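Local coordinates for uncharacterized protein (Bacillus thuringiensis serovar kurstaki, PDB 4XE8) that probably assembles into actin-like filaments that segregate plasmid DNA, and binds ADP in its nucleotide cleft, at residues M10-F15 and S25-K30; H74-S79 and E178-T183; E144-P149 and I189-N194; V206-F211 and A400-R405. The protein carries 2 engineered substitutions. All blocks are in the same frame, centred on the assembly; numbering follows the deposited sequence.

Contact 1 of 4, residues M10-F15 and S25-K30; sequences MLLGGF and SFLNEK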
loop_
_atom_site.group_PDB
_atom_site.type_symbol
_atom_site.label_atom_id
_atom_site.label_comp_id
_atom_site.label_asym_id
_atom_site.label_seq_id
_atom_site.Cartn_x
_atom_site.Cartn_y
_atom_site.Cartn_z
ATOM N N MET A 10 23.023 1.905 2.234
ATOM C CA MET A 10 21.840 2.430 2.903
ATOM C C MET A 10 20.605 2.321 2.020
ATOM O O MET A 10 20.621 2.735 0.860
ATOM C CB MET A 10 22.066 3.890 3.302
ATOM C CG MET A 10 20.812 4.617 3.755
ATOM S SD MET A 10 21.058 6.399 3.879
ATOM C CE MET A 10 20.903 6.644 5.645
ATOM N N LEU A 11 19.535 1.763 2.575
ATOM C CA LEU A 11 18.264 1.683 1.867
ATOM C C LEU A 11 17.352 2.829 2.288
ATOM O O LEU A 11 17.048 2.995 3.469
ATOM C CB LEU A 11 17.581 0.339 2.125
ATOM C CG LEU A 11 16.227 0.128 1.445
ATOM C CD1 LEU A 11 16.371 0.172 -0.069
ATOM C CD2 LEU A 11 15.605 -1.186 1.890
ATOM N N LEU A 12 16.928 3.623 1.310
ATOM C CA LEU A 12 16.052 4.763 1.552
ATOM C C LEU A 12 14.619 4.430 1.168
ATOM O O LEU A 12 14.320 4.258 -0.010
ATOM C CB LEU A 12 16.532 5.979 0.761
ATOM C CG LEU A 12 17.463 6.952 1.482
ATOM C CD1 LEU A 12 18.400 7.621 0.488
ATOM C CD2 LEU A 12 16.646 7.991 2.232
ATOM N N GLY A 13 13.732 4.342 2.152
ATOM C CA GLY A 13 12.365 3.944 1.873
ATOM C C GLY A 13 11.290 4.574 2.737
ATOM O O GLY A 13 11.557 5.061 3.838
ATOM N N GLY A 14 10.066 4.569 2.218
ATOM C CA GLY A 14 8.894 4.944 2.987
ATOM C C GLY A 14 8.065 3.697 3.223
ATOM O O GLY A 14 7.896 2.885 2.316
ATOM N N PHE A 15 7.550 3.535 4.436
ATOM C CA PHE A 15 6.884 2.288 4.799
ATOM C C PHE A 15 5.451 2.506 5.262
ATOM O O PHE A 15 5.203 3.130 6.293
ATOM C CB PHE A 15 7.692 1.563 5.877
ATOM C CG PHE A 15 9.112 1.287 5.470
ATOM C CD1 PHE A 15 9.432 0.143 4.757
ATOM C CD2 PHE A 15 10.124 2.181 5.781
ATOM C CE1 PHE A 15 10.735 -0.109 4.373
ATOM C CE2 PHE A 15 11.428 1.935 5.399
ATOM C CZ PHE A 15 11.734 0.789 4.693
ATOM N N SER A 25 7.971 2.223 -0.596
ATOM C CA SER A 25 8.494 2.987 -1.720
ATOM C C SER A 25 9.947 3.327 -1.427
ATOM O O SER A 25 10.242 3.958 -0.415
ATOM C CB SER A 25 7.677 4.258 -1.958
ATOM O OG SER A 25 6.365 3.953 -2.396
ATOM N N PHE A 26 10.853 2.903 -2.302
ATOM C CA PHE A 26 12.276 3.098 -2.052
ATOM C C PHE A 26 13.020 3.626 -3.275
ATOM O O PHE A 26 12.524 3.552 -4.399
ATOM C CB PHE A 26 12.917 1.785 -1.580
ATOM C CG PHE A 26 13.013 0.735 -2.653
ATOM C CD1 PHE A 26 11.936 -0.090 -2.933
ATOM C CD2 PHE A 26 14.181 0.572 -3.381
ATOM C CE1 PHE A 26 12.020 -1.055 -3.920
ATOM C CE2 PHE A 26 14.270 -0.390 -4.369
ATOM C CZ PHE A 26 13.188 -1.204 -4.638
ATOM N N LEU A 27 14.214 4.159 -3.042
ATOM C CA LEU A 27 15.089 4.594 -4.123
ATOM C C LEU A 27 15.883 3.425 -4.688
ATOM O O LEU A 27 16.646 2.782 -3.967
ATOM C CB LEU A 27 16.050 5.680 -3.635
ATOM C CG LEU A 27 15.524 7.113 -3.593
ATOM C CD1 LEU A 27 16.661 8.085 -3.308
ATOM C CD2 LEU A 27 14.834 7.453 -4.902
ATOM N N ASN A 28 15.708 3.144 -5.974
ATOM C CA ASN A 28 16.499 2.103 -6.617
ATOM C C ASN A 28 17.870 2.639 -7.015
ATOM O O ASN A 28 18.213 3.777 -6.690
ATOM C CB ASN A 28 15.767 1.522 -7.833
ATOM C CG ASN A 28 15.380 2.578 -8.854
ATOM O OD1 ASN A 28 15.889 3.699 -8.843
ATOM N ND2 ASN A 28 14.470 2.216 -9.753
ATOM N N GLU A 29 18.644 1.823 -7.719
ATOM C CA GLU A 29 20.021 2.173 -8.059
ATOM C C GLU A 29 20.108 3.376 -8.994
ATOM O O GLU A 29 21.073 4.140 -8.939
ATOM C CB GLU A 29 20.729 0.972 -8.686
ATOM C CG GLU A 29 20.797 -0.237 -7.770
ATOM C CD GLU A 29 21.596 -1.378 -8.361
ATOM O OE1 GLU A 29 21.065 -2.508 -8.424
ATOM O OE2 GLU A 29 22.758 -1.149 -8.761
ATOM N N LYS A 30 19.100 3.551 -9.843
ATOM C CA LYS A 30 19.079 4.688 -10.758
ATOM C C LYS A 30 18.379 5.892 -10.132
ATOM O O LYS A 30 17.928 6.796 -10.835
ATOM C CB LYS A 30 18.409 4.305 -12.082
ATOM C CG LYS A 30 17.017 3.710 -11.941
ATOM C CD LYS A 30 16.415 3.413 -13.308
ATOM C CE LYS A 30 15.077 2.696 -13.187
ATOM N NZ LYS A 30 14.054 3.518 -12.480
HETATM O O HOH W 1 17.690 3.575 -1.387
#

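Contact 2 of 4, residues H74-S79 and E178-T183; sequences HVRIIS and EFLDGT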
loop_
_atom_site.group_PDB
_atom_site.type_symbol
_atom_site.label_atom_id
_atom_site.label_comp_id
_atom_site.label_asym_id
_atom_site.label_seq_id
_atom_site.Cartn_x
_atom_site.Cartn_y
_atom_site.Cartn_z
ATOM N N HIS A 74 10.058 -17.413 0.938
ATOM C CA HIS A 74 10.377 -18.365 1.995
ATOM C C HIS A 74 11.666 -17.906 2.661
ATOM O O HIS A 74 12.757 -18.160 2.153
ATOM C CB HIS A 74 10.518 -19.778 1.423
ATOM C CG HIS A 74 10.739 -20.838 2.458
ATOM N ND1 HIS A 74 11.009 -22.149 2.129
ATOM C CD2 HIS A 74 10.725 -20.785 3.810
ATOM C CE1 HIS A 74 11.155 -22.858 3.235
ATOM N NE2 HIS A 74 10.989 -22.056 4.269
ATOM N N VAL A 75 11.539 -17.217 3.789
ATOM C CA VAL A 75 12.688 -16.558 4.400
ATOM C C VAL A 75 12.954 -16.977 5.843
ATOM O O VAL A 75 12.035 -17.313 6.586
ATOM C CB VAL A 75 12.526 -15.021 4.370
ATOM C CG1 VAL A 75 12.534 -14.512 2.940
ATOM C CG2 VAL A 75 11.249 -14.601 5.082
ATOM N N ARG A 76 14.227 -16.955 6.224
ATOM C CA ARG A 76 14.614 -17.105 7.620
ATOM C C ARG A 76 14.909 -15.727 8.193
ATOM O O ARG A 76 15.637 -14.940 7.586
ATOM C CB ARG A 76 15.836 -18.013 7.767
ATOM C CG ARG A 76 16.196 -18.320 9.215
ATOM C CD ARG A 76 17.589 -18.922 9.336
ATOM N NE ARG A 76 17.841 -19.930 8.311
ATOM C CZ ARG A 76 17.349 -21.164 8.338
ATOM N NH1 ARG A 76 16.572 -21.552 9.341
ATOM N NH2 ARG A 76 17.635 -22.012 7.359
ATOM N N ILE A 77 14.342 -15.427 9.356
ATOM C CA ILE A 77 14.506 -14.103 9.944
ATOM C C ILE A 77 15.095 -14.165 11.350
ATOM O O ILE A 77 14.534 -14.797 12.246
ATOM C CB ILE A 77 13.169 -13.342 9.991
ATOM C CG1 ILE A 77 12.575 -13.226 8.585
ATOM C CG2 ILE A 77 13.363 -11.966 10.606
ATOM C CD1 ILE A 77 11.295 -12.425 8.525
ATOM N N ILE A 78 16.231 -13.503 11.534
ATOM C CA ILE A 78 16.879 -13.440 12.836
ATOM C C ILE A 78 16.826 -12.015 13.376
ATOM O O ILE A 78 17.517 -11.125 12.879
ATOM C CB ILE A 78 18.338 -13.917 12.760
ATOM C CG1 ILE A 78 18.390 -15.380 12.315
ATOM C CG2 ILE A 78 19.030 -13.735 14.104
ATOM C CD1 ILE A 78 19.764 -15.839 11.877
ATOM N N SER A 79 15.995 -11.806 14.392
ATOM C CA SER A 79 15.762 -10.473 14.931
ATOM C C SER A 79 15.346 -10.534 16.395
ATOM O O SER A 79 14.593 -11.422 16.798
ATOM C CB SER A 79 14.690 -9.750 14.110
ATOM O OG SER A 79 14.260 -8.561 14.751
ATOM N N GLU A 178 17.188 -14.213 5.435
ATOM C CA GLU A 178 17.795 -15.153 4.503
ATOM C C GLU A 178 16.738 -15.774 3.599
ATOM O O GLU A 178 15.773 -16.362 4.080
ATOM C CB GLU A 178 18.544 -16.253 5.259
ATOM C CG GLU A 178 19.609 -15.742 6.216
ATOM C CD GLU A 178 20.172 -16.840 7.102
ATOM O OE1 GLU A 178 20.926 -16.516 8.045
ATOM O OE2 GLU A 178 19.856 -18.025 6.858
ATOM N N PHE A 179 16.924 -15.644 2.290
ATOM C CA PHE A 179 16.003 -16.246 1.332
ATOM C C PHE A 179 16.335 -17.717 1.109
ATOM O O PHE A 179 17.454 -18.063 0.728
ATOM C CB PHE A 179 16.032 -15.490 0.006
ATOM C CG PHE A 179 15.526 -14.079 0.101
ATOM C CD1 PHE A 179 16.389 -13.036 0.386
ATOM C CD2 PHE A 179 14.185 -13.798 -0.099
ATOM C CE1 PHE A 179 15.924 -11.737 0.474
ATOM C CE2 PHE A 179 13.713 -12.503 -0.013
ATOM C CZ PHE A 179 14.584 -11.470 0.274
ATOM N N LEU A 180 15.355 -18.579 1.351
ATOM C CA LEU A 180 15.547 -20.018 1.225
ATOM C C LEU A 180 14.968 -20.532 -0.089
ATOM O O LEU A 180 15.087 -21.713 -0.415
ATOM C CB LEU A 180 14.907 -20.740 2.411
ATOM C CG LEU A 180 15.359 -20.217 3.775
ATOM C CD1 LEU A 180 14.589 -20.881 4.904
ATOM C CD2 LEU A 180 16.858 -20.420 3.949
ATOM N N ASP A 181 14.346 -19.628 -0.837
ATOM C CA ASP A 181 13.731 -19.967 -2.113
ATOM C C ASP A 181 13.527 -18.695 -2.930
ATOM O O ASP A 181 13.805 -17.594 -2.454
ATOM C CB ASP A 181 12.398 -20.688 -1.895
ATOM C CG ASP A 181 12.021 -21.594 -3.055
ATOM O OD1 ASP A 181 12.305 -21.233 -4.217
ATOM O OD2 ASP A 181 11.437 -22.670 -2.803
ATOM N N GLY A 182 13.051 -18.848 -4.160
ATOM C CA GLY A 182 12.719 -17.706 -4.989
ATOM C C GLY A 182 13.896 -17.066 -5.700
ATOM O O GLY A 182 14.995 -17.620 -5.739
ATOM N N THR A 183 13.647 -15.885 -6.257
ATOM C CA THR A 183 14.622 -15.154 -7.062
ATOM C C THR A 183 15.942 -14.914 -6.337
ATOM O O THR A 183 17.008 -14.908 -6.952
ATOM C CB THR A 183 14.056 -13.786 -7.496
ATOM O OG1 THR A 183 12.673 -13.926 -7.844
ATOM C CG2 THR A 183 14.832 -13.227 -8.680
HETATM O O HOH W 2 12.047 -15.900 -1.252
HETATM O O HOH W 3 9.910 -23.165 -0.600
#

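Contact 3 of 4, residues E144-P149 and I189-N194; sequences EEVSVP and IKITIN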
loop_
_atom_site.group_PDB
_atom_site.type_symbol
_atom_site.label_atom_id
_atom_site.label_comp_id
_atom_site.label_asym_id
_atom_site.label_seq_id
_atom_site.Cartn_x
_atom_site.Cartn_y
_atom_site.Cartn_z
ATOM N N GLU A 144 23.890 -6.298 0.357
ATOM C CA GLU A 144 23.699 -7.377 1.319
ATOM C C GLU A 144 23.606 -6.844 2.744
ATOM O O GLU A 144 23.129 -7.528 3.639
ATOM C CB GLU A 144 24.834 -8.396 1.219
ATOM C CG GLU A 144 25.063 -8.934 -0.185
ATOM C CD GLU A 144 26.249 -9.871 -0.257
ATOM O OE1 GLU A 144 26.715 -10.321 0.812
ATOM O OE2 GLU A 144 26.717 -10.157 -1.378
ATOM N N GLU A 145 24.069 -5.619 2.952
ATOM C CA GLU A 145 24.005 -5.006 4.271
ATOM C C GLU A 145 23.562 -3.557 4.151
ATOM O O GLU A 145 24.272 -2.722 3.597
ATOM C CB GLU A 145 25.356 -5.106 4.992
ATOM C CG GLU A 145 25.437 -4.264 6.266
ATOM C CD GLU A 145 26.710 -4.516 7.057
ATOM O OE1 GLU A 145 27.802 -4.436 6.462
ATOM O OE2 GLU A 145 26.621 -4.801 8.271
ATOM N N VAL A 146 22.380 -3.267 4.681
ATOM C CA VAL A 146 21.798 -1.937 4.561
ATOM C C VAL A 146 21.379 -1.343 5.902
ATOM O O VAL A 146 20.762 -2.013 6.729
ATOM C CB VAL A 146 20.574 -1.951 3.622
ATOM C CG1 VAL A 146 21.026 -2.002 2.167
ATOM C CG2 VAL A 146 19.654 -3.121 3.946
ATOM N N SER A 147 21.738 -0.083 6.119
ATOM C CA SER A 147 21.173 0.673 7.224
ATOM C C SER A 147 19.872 1.296 6.732
ATOM O O SER A 147 19.839 1.924 5.673
ATOM C CB SER A 147 22.143 1.744 7.725
ATOM O OG SER A 147 22.489 2.646 6.692
ATOM N N VAL A 148 18.796 1.101 7.484
ATOM C CA VAL A 148 17.483 1.543 7.033
ATOM C C VAL A 148 16.844 2.536 7.995
ATOM O O VAL A 148 16.199 2.139 8.966
ATOM C CB VAL A 148 16.524 0.347 6.843
ATOM C CG1 VAL A 148 15.223 0.806 6.204
ATOM C CG2 VAL A 148 17.182 -0.729 5.991
ATOM N N PRO A 149 17.030 3.839 7.732
ATOM C CA PRO A 149 16.309 4.856 8.503
ATOM C C PRO A 149 14.811 4.710 8.265
ATOM O O PRO A 149 14.369 4.758 7.117
ATOM C CB PRO A 149 16.847 6.177 7.944
ATOM C CG PRO A 149 17.348 5.834 6.577
ATOM C CD PRO A 149 17.872 4.432 6.680
ATOM N N ILE A 189 20.606 -10.893 3.837
ATOM C CA ILE A 189 20.590 -9.443 3.983
ATOM C C ILE A 189 20.544 -9.024 5.445
ATOM O O ILE A 189 19.691 -9.479 6.205
ATOM C CB ILE A 189 19.399 -8.824 3.237
ATOM C CG1 ILE A 189 19.612 -8.959 1.731
ATOM C CG2 ILE A 189 19.236 -7.358 3.609
ATOM C CD1 ILE A 189 18.378 -9.335 0.971
ATOM N N LYS A 190 21.477 -8.160 5.832
ATOM C CA LYS A 190 21.577 -7.690 7.209
ATOM C C LYS A 190 21.028 -6.266 7.331
ATOM O O LYS A 190 21.648 -5.308 6.876
ATOM C CB LYS A 190 23.030 -7.761 7.691
ATOM C CG LYS A 190 23.236 -7.231 9.094
ATOM C CD LYS A 190 24.708 -7.213 9.464
ATOM C CE LYS A 190 24.950 -6.453 10.764
ATOM N NZ LYS A 190 26.352 -6.627 11.262
ATOM N N ILE A 191 19.855 -6.143 7.945
ATOM C CA ILE A 191 19.170 -4.860 8.077
ATOM C C ILE A 191 19.486 -4.181 9.408
ATOM O O ILE A 191 19.371 -4.795 10.468
ATOM C CB ILE A 191 17.644 -5.040 7.954
ATOM C CG1 ILE A 191 17.294 -5.699 6.617
ATOM C CG2 ILE A 191 16.930 -3.707 8.101
ATOM C CD1 ILE A 191 15.880 -6.252 6.558
ATOM N N THR A 192 19.887 -2.914 9.351
ATOM C CA THR A 192 20.176 -2.151 10.561
ATOM C C THR A 192 19.307 -0.900 10.653
ATOM O O THR A 192 19.368 -0.025 9.789
ATOM C CB THR A 192 21.656 -1.733 10.630
ATOM O OG1 THR A 192 22.483 -2.902 10.703
ATOM C CG2 THR A 192 21.906 -0.867 11.853
ATOM N N ILE A 193 18.499 -0.821 11.704
ATOM C CA ILE A 193 17.642 0.337 11.922
ATOM C C ILE A 193 18.063 1.100 13.175
ATOM O O ILE A 193 17.800 0.666 14.296
ATOM C CB ILE A 193 16.161 -0.068 12.046
ATOM C CG1 ILE A 193 15.744 -0.940 10.858
ATOM C CG2 ILE A 193 15.277 1.165 12.142
ATOM C CD1 ILE A 193 14.298 -1.385 10.901
ATOM N N ASN A 194 18.718 2.239 12.972
ATOM C CA ASN A 194 19.213 3.061 14.073
ATOM C C ASN A 194 18.225 4.147 14.471
ATOM O O ASN A 194 17.990 4.394 15.655
ATOM C CB ASN A 194 20.541 3.717 13.696
ATOM C CG ASN A 194 21.619 2.709 13.368
ATOM O OD1 ASN A 194 21.873 1.781 14.137
ATOM N ND2 ASN A 194 22.262 2.884 12.220
#

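Contact 4 of 4, residues V206-F211 and A400-R405; sequences VLAILF and AYFTSR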
loop_
_atom_site.group_PDB
_atom_site.type_symbol
_atom_site.label_atom_id
_atom_site.label_comp_id
_atom_site.label_asym_id
_atom_site.label_seq_id
_atom_site.Cartn_x
_atom_site.Cartn_y
_atom_site.Cartn_z
ATOM N N VAL A 206 1.758 14.408 3.170
ATOM C CA VAL A 206 1.170 14.913 1.934
ATOM C C VAL A 206 2.209 15.232 0.852
ATOM O O VAL A 206 1.854 15.635 -0.256
ATOM C CB VAL A 206 0.325 16.178 2.219
ATOM C CG1 VAL A 206 1.202 17.423 2.273
ATOM C CG2 VAL A 206 -0.770 16.333 1.186
ATOM N N LEU A 207 3.485 15.023 1.166
ATOM C CA LEU A 207 4.584 15.422 0.280
ATOM C C LEU A 207 4.482 14.894 -1.153
ATOM O O LEU A 207 4.997 15.519 -2.082
ATOM C CB LEU A 207 5.920 14.983 0.876
ATOM C CG LEU A 207 6.464 15.841 2.019
ATOM C CD1 LEU A 207 7.751 15.245 2.557
ATOM C CD2 LEU A 207 6.680 17.278 1.564
ATOM N N ALA A 208 3.820 13.756 -1.336
ATOM C CA ALA A 208 3.731 13.142 -2.658
ATOM C C ALA A 208 2.743 13.861 -3.576
ATOM O O ALA A 208 2.647 13.540 -4.760
ATOM C CB ALA A 208 3.354 11.671 -2.533
ATOM N N ILE A 209 2.011 14.830 -3.035
ATOM C CA ILE A 209 1.041 15.574 -3.833
ATOM C C ILE A 209 1.729 16.661 -4.653
ATOM O O ILE A 209 1.171 17.156 -5.634
ATOM C CB ILE A 209 -0.062 16.217 -2.953
ATOM C CG1 ILE A 209 -1.331 16.463 -3.773
ATOM C CG2 ILE A 209 0.421 17.516 -2.319
ATOM C CD1 ILE A 209 -1.956 15.196 -4.318
ATOM N N LEU A 210 2.949 17.017 -4.258
ATOM C CA LEU A 210 3.670 18.111 -4.902
ATOM C C LEU A 210 5.016 17.688 -5.479
ATOM O O LEU A 210 5.502 18.293 -6.435
ATOM C CB LEU A 210 3.886 19.257 -3.911
ATOM C CG LEU A 210 2.659 20.077 -3.519
ATOM C CD1 LEU A 210 3.039 21.160 -2.522
ATOM C CD2 LEU A 210 2.003 20.681 -4.753
ATOM N N PHE A 211 5.621 16.656 -4.901
ATOM C CA PHE A 211 6.990 16.307 -5.257
ATOM C C PHE A 211 7.159 14.873 -5.742
ATOM O O PHE A 211 6.437 13.964 -5.330
ATOM C CB PHE A 211 7.916 16.559 -4.065
ATOM C CG PHE A 211 7.892 17.977 -3.576
ATOM C CD1 PHE A 211 8.616 18.960 -4.227
ATOM C CD2 PHE A 211 7.133 18.329 -2.474
ATOM C CE1 PHE A 211 8.591 20.271 -3.782
ATOM C CE2 PHE A 211 7.102 19.638 -2.023
ATOM C CZ PHE A 211 7.833 20.609 -2.679
ATOM N N ALA A 400 -2.036 4.925 -5.498
ATOM C CA ALA A 400 -2.109 3.829 -4.537
ATOM C C ALA A 400 -0.958 3.879 -3.538
ATOM O O ALA A 400 -1.118 3.521 -2.371
ATOM C CB ALA A 400 -2.122 2.490 -5.259
ATOM N N TYR A 401 0.203 4.331 -3.998
ATOM C CA TYR A 401 1.378 4.395 -3.143
ATOM C C TYR A 401 1.680 5.814 -2.677
ATOM O O TYR A 401 2.818 6.127 -2.341
ATOM C CB TYR A 401 2.592 3.817 -3.870
ATOM C CG TYR A 401 2.544 2.315 -3.995
ATOM C CD1 TYR A 401 3.002 1.502 -2.966
ATOM C CD2 TYR A 401 2.028 1.709 -5.131
ATOM C CE1 TYR A 401 2.954 0.128 -3.066
ATOM C CE2 TYR A 401 1.975 0.331 -5.241
ATOM C CZ TYR A 401 2.440 -0.453 -4.205
ATOM O OH TYR A 401 2.393 -1.824 -4.305
ATOM N N PHE A 402 0.654 6.659 -2.646
ATOM C CA PHE A 402 0.819 8.063 -2.277
ATOM C C PHE A 402 1.484 8.230 -0.915
ATOM O O PHE A 402 2.452 8.976 -0.772
ATOM C CB PHE A 402 -0.537 8.773 -2.277
ATOM C CG PHE A 402 -0.468 10.220 -1.877
ATOM C CD1 PHE A 402 -0.238 11.202 -2.825
ATOM C CD2 PHE A 402 -0.645 10.601 -0.554
ATOM C CE1 PHE A 402 -0.182 12.532 -2.466
ATOM C CE2 PHE A 402 -0.585 11.933 -0.188
ATOM C CZ PHE A 402 -0.352 12.899 -1.145
ATOM N N THR A 403 0.956 7.528 0.082
ATOM C CA THR A 403 1.415 7.677 1.455
ATOM C C THR A 403 2.855 7.198 1.638
ATOM O O THR A 403 3.671 7.889 2.250
ATOM C CB THR A 403 0.493 6.922 2.425
ATOM O OG1 THR A 403 -0.800 7.540 2.424
ATOM C CG2 THR A 403 1.057 6.954 3.836
ATOM N N SER A 404 3.168 6.020 1.105
ATOM C CA SER A 404 4.522 5.488 1.213
ATOM C C SER A 404 5.502 6.349 0.421
ATOM O O SER A 404 6.655 6.517 0.822
ATOM C CB SER A 404 4.579 4.036 0.732
ATOM O OG SER A 404 4.308 3.944 -0.653
ATOM N N ARG A 405 5.041 6.900 -0.699
ATOM C CA ARG A 405 5.859 7.826 -1.479
ATOM C C ARG A 405 6.110 9.112 -0.696
ATOM O O ARG A 405 7.203 9.673 -0.750
ATOM C CB ARG A 405 5.198 8.139 -2.824
ATOM C CG ARG A 405 5.366 7.035 -3.860
ATOM C CD ARG A 405 4.397 7.200 -5.021
ATOM N NE ARG A 405 4.632 8.438 -5.759
ATOM C CZ ARG A 405 5.550 8.575 -6.710
ATOM N NH1 ARG A 405 6.322 7.549 -7.040
ATOM N NH2 ARG A 405 5.696 9.738 -7.329
HETATM O O HOH W 4 4.463 11.956 -6.363
#

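Contact 1 of 4, residues M10-F15 and S25-K30
Leu11 and Phe26 meet at an oblique angle, the CD1 methyl of Leu11 coming within 4.0 Å of CD2 on the phenylalanine ring. Phe26 holds its CG between the backbone N and the carbonyl carbon (chi1 70°), which swings the ring away from the partner strand, and Ala137 of helix 124-140 touches both Leu11 and Phe26. Leu27, the next residue, sends its side chain to the other side of the strand, where its CD1 lies 4.2 Å from CD1 of Leu12. Between these two apolar pairs runs the first beta hairpin of an actin-like fold, strands 13-17 and 21-27, a hairpin whose tip, in actin relatives, closes on the nucleotide phosphates. Gly14 and Ser25 form an antiparallel hydrogen-bonded pair, with Gly14 N to Ser25 O at 2.7 Å and Ser25 N to Gly14 O at 3.0 Å. Further along, Leu27 N donates to Leu12 O (3.0 Å). Beyond that bond the two segments are bridged by a water, which accepts from Leu12 N at 2.8 Å and donates to Leu27 O at 2.9 Å. The hydroxyl of Ser25 is hydrogen-bonded to that of Ser35, tying the hairpin to strand 33-45.

Contact 2 of 4, residues H74-S79 and E178-T183
Arg76 and Glu178 reach one another through contrasting chain shapes: the arginine sets CG anti to its backbone nitrogen (chi1 -174°) and then bends at chi3 (-43°), whereas the glutamate runs extended beyond CG. They are an antiparallel hydrogen-bonded pair of strands 74-78 and 173-179, neighbours in the large mixed sheet of this actin-like protein. Arg76 NE binds Glu178 OE2 at 3.1 Å in a salt bridge. The oxygen lies in the guanidinium plane, but the nitrogen approaches from above the carboxylate, and the two planes stand 69° apart. The backbones are joined as well, Arg76 N giving a 2.7 Å bond to Glu178 O. Leu180 packs against two flat groups at once, its CD1 lying over a face of the guanidinium and also 4.1 Å from the centroid of the His74 ring, a CH-pi contact. NE2 of that ring is hydrogen-bonded to Pro46 O. On the other sheet face, Val75 and Phe179 lie side by side, with CG1 of the valine 3.5 Å from CD2 of the phenylalanine, and helix 124-140 covers the phenylalanine. Where strand 74-78 begins, a water spans the two segments, 3.1 Å from His74 ND1 and 2.7 Å from Asp181 OD2.

Contact 3 of 4, residues E144-P149 and I189-N194
Val146 pairs with Ile191 in a parallel bridge, and its O accepts from the next residue, Thr192 N, at 2.9 Å. Strands 145-151 and 188-197 probably correspond to the two parallel strands that follow the antiparallel three in the ribonuclease H-like fold of actin relatives. The bonding is regular: Lys190 N reaches Glu144 O at 2.8 Å, Val146 N reaches Lys190 O at 3.1 Å, and Val148 N closes the series on Thr192 O at 2.6 Å. On the buried face, Val148 crosses Ile191 obliquely. Its CG1 is anti to the backbone N (chi1 -173°), which sets CG2 toward Ile191, and it meets the isoleucine CG2 at 3.7 Å. The opposite face is more open to solvent and more polar. There Glu145 and Lys190, both extended, run side by side and point the same way. Glu145 OE2 lies 3.5 Å from Lys190 NZ in a loose salt bridge, and is nearer still, 3.3 Å, to CD of the lysine. Farther out, Met134 of helix 124-140 packs on Ile191 and Ile193, while Val177 of strand 173-179 touches Ile191 from the neighbouring strand. On the polar side that same strand gives Lys190 NZ a second partner, a long, weak ion pair with Glu174 OE1.

Contact 4 of 4, residues V206-F211 and A400-R405
A single water joins Ala208, Phe211 and Arg405: it accepts a hydrogen bond from Arg405 NH2 at 2.7 Å and lies 2.9 Å from Ala208 O and 3.0 Å from Phe211 O. Those two carbonyls compete with other acceptors for its protons. The water sits at the edge of the guanidinium, in its plane, and the same NH2 forms salt bridges with Glu398 and Asp212, so the positive end is gripped by two carboxylates as well. Nearer the backbone, Arg405 CB meets Ala208 CB at 4.0 Å.

The apolar half of the contact is gathered round Phe402. Its CG lies anti to the backbone N (chi1 179°), which carries the ring across to residues 206-209. Ala208 CB rests over one face, 3.9 Å from the ring centroid and offset toward the rim. Ile209 approaches at the edge, with CB in the ring plane and 3.7 Å from CE1, while Val206 lies alongside and brings CG2 to 4.2 Å from CZ.

Phe402 opens helix 402-414, with Tyr401 as its N-cap residue, and the 206-211 turn belongs to the connection between the two main sheets. In actin the corresponding crossing and the segment entering the late helix form the interdomain hinge; by analogy the packing here is consistent with such a role. Ser406, one turn along the helix, couples the two backbones, its OG hydrogen-bonding to both Ala208 N and Phe402 O. Ala208 CB also presses on that carbonyl, 3.3 Å from Phe402 O.

How the contacts relate
Contacts 1, 2 and 3 all belong to one large sheet, whereas contact 4 packs the connection between the two sheets against the start of helix 402-414. Contact 1 is the junction: Leu11 N meets Ser147 O of contact 3 at 3.1 Å, and Ser25 OG meets Ser404 OG of contact 4 at 2.7 Å. Contact 3 leads outward to contact 2, with Ile189 CD1 packed 3.5 Å from Phe179 CE1. Contacts 2 and 4 are the most distant, their centres 30 Å apart. The bound ADP lies near contacts 1 and 4, about 8 Å from the side chain of Phe402 and about 10 Å from that of Ser25, while Ala400 touches the nucleotide itself.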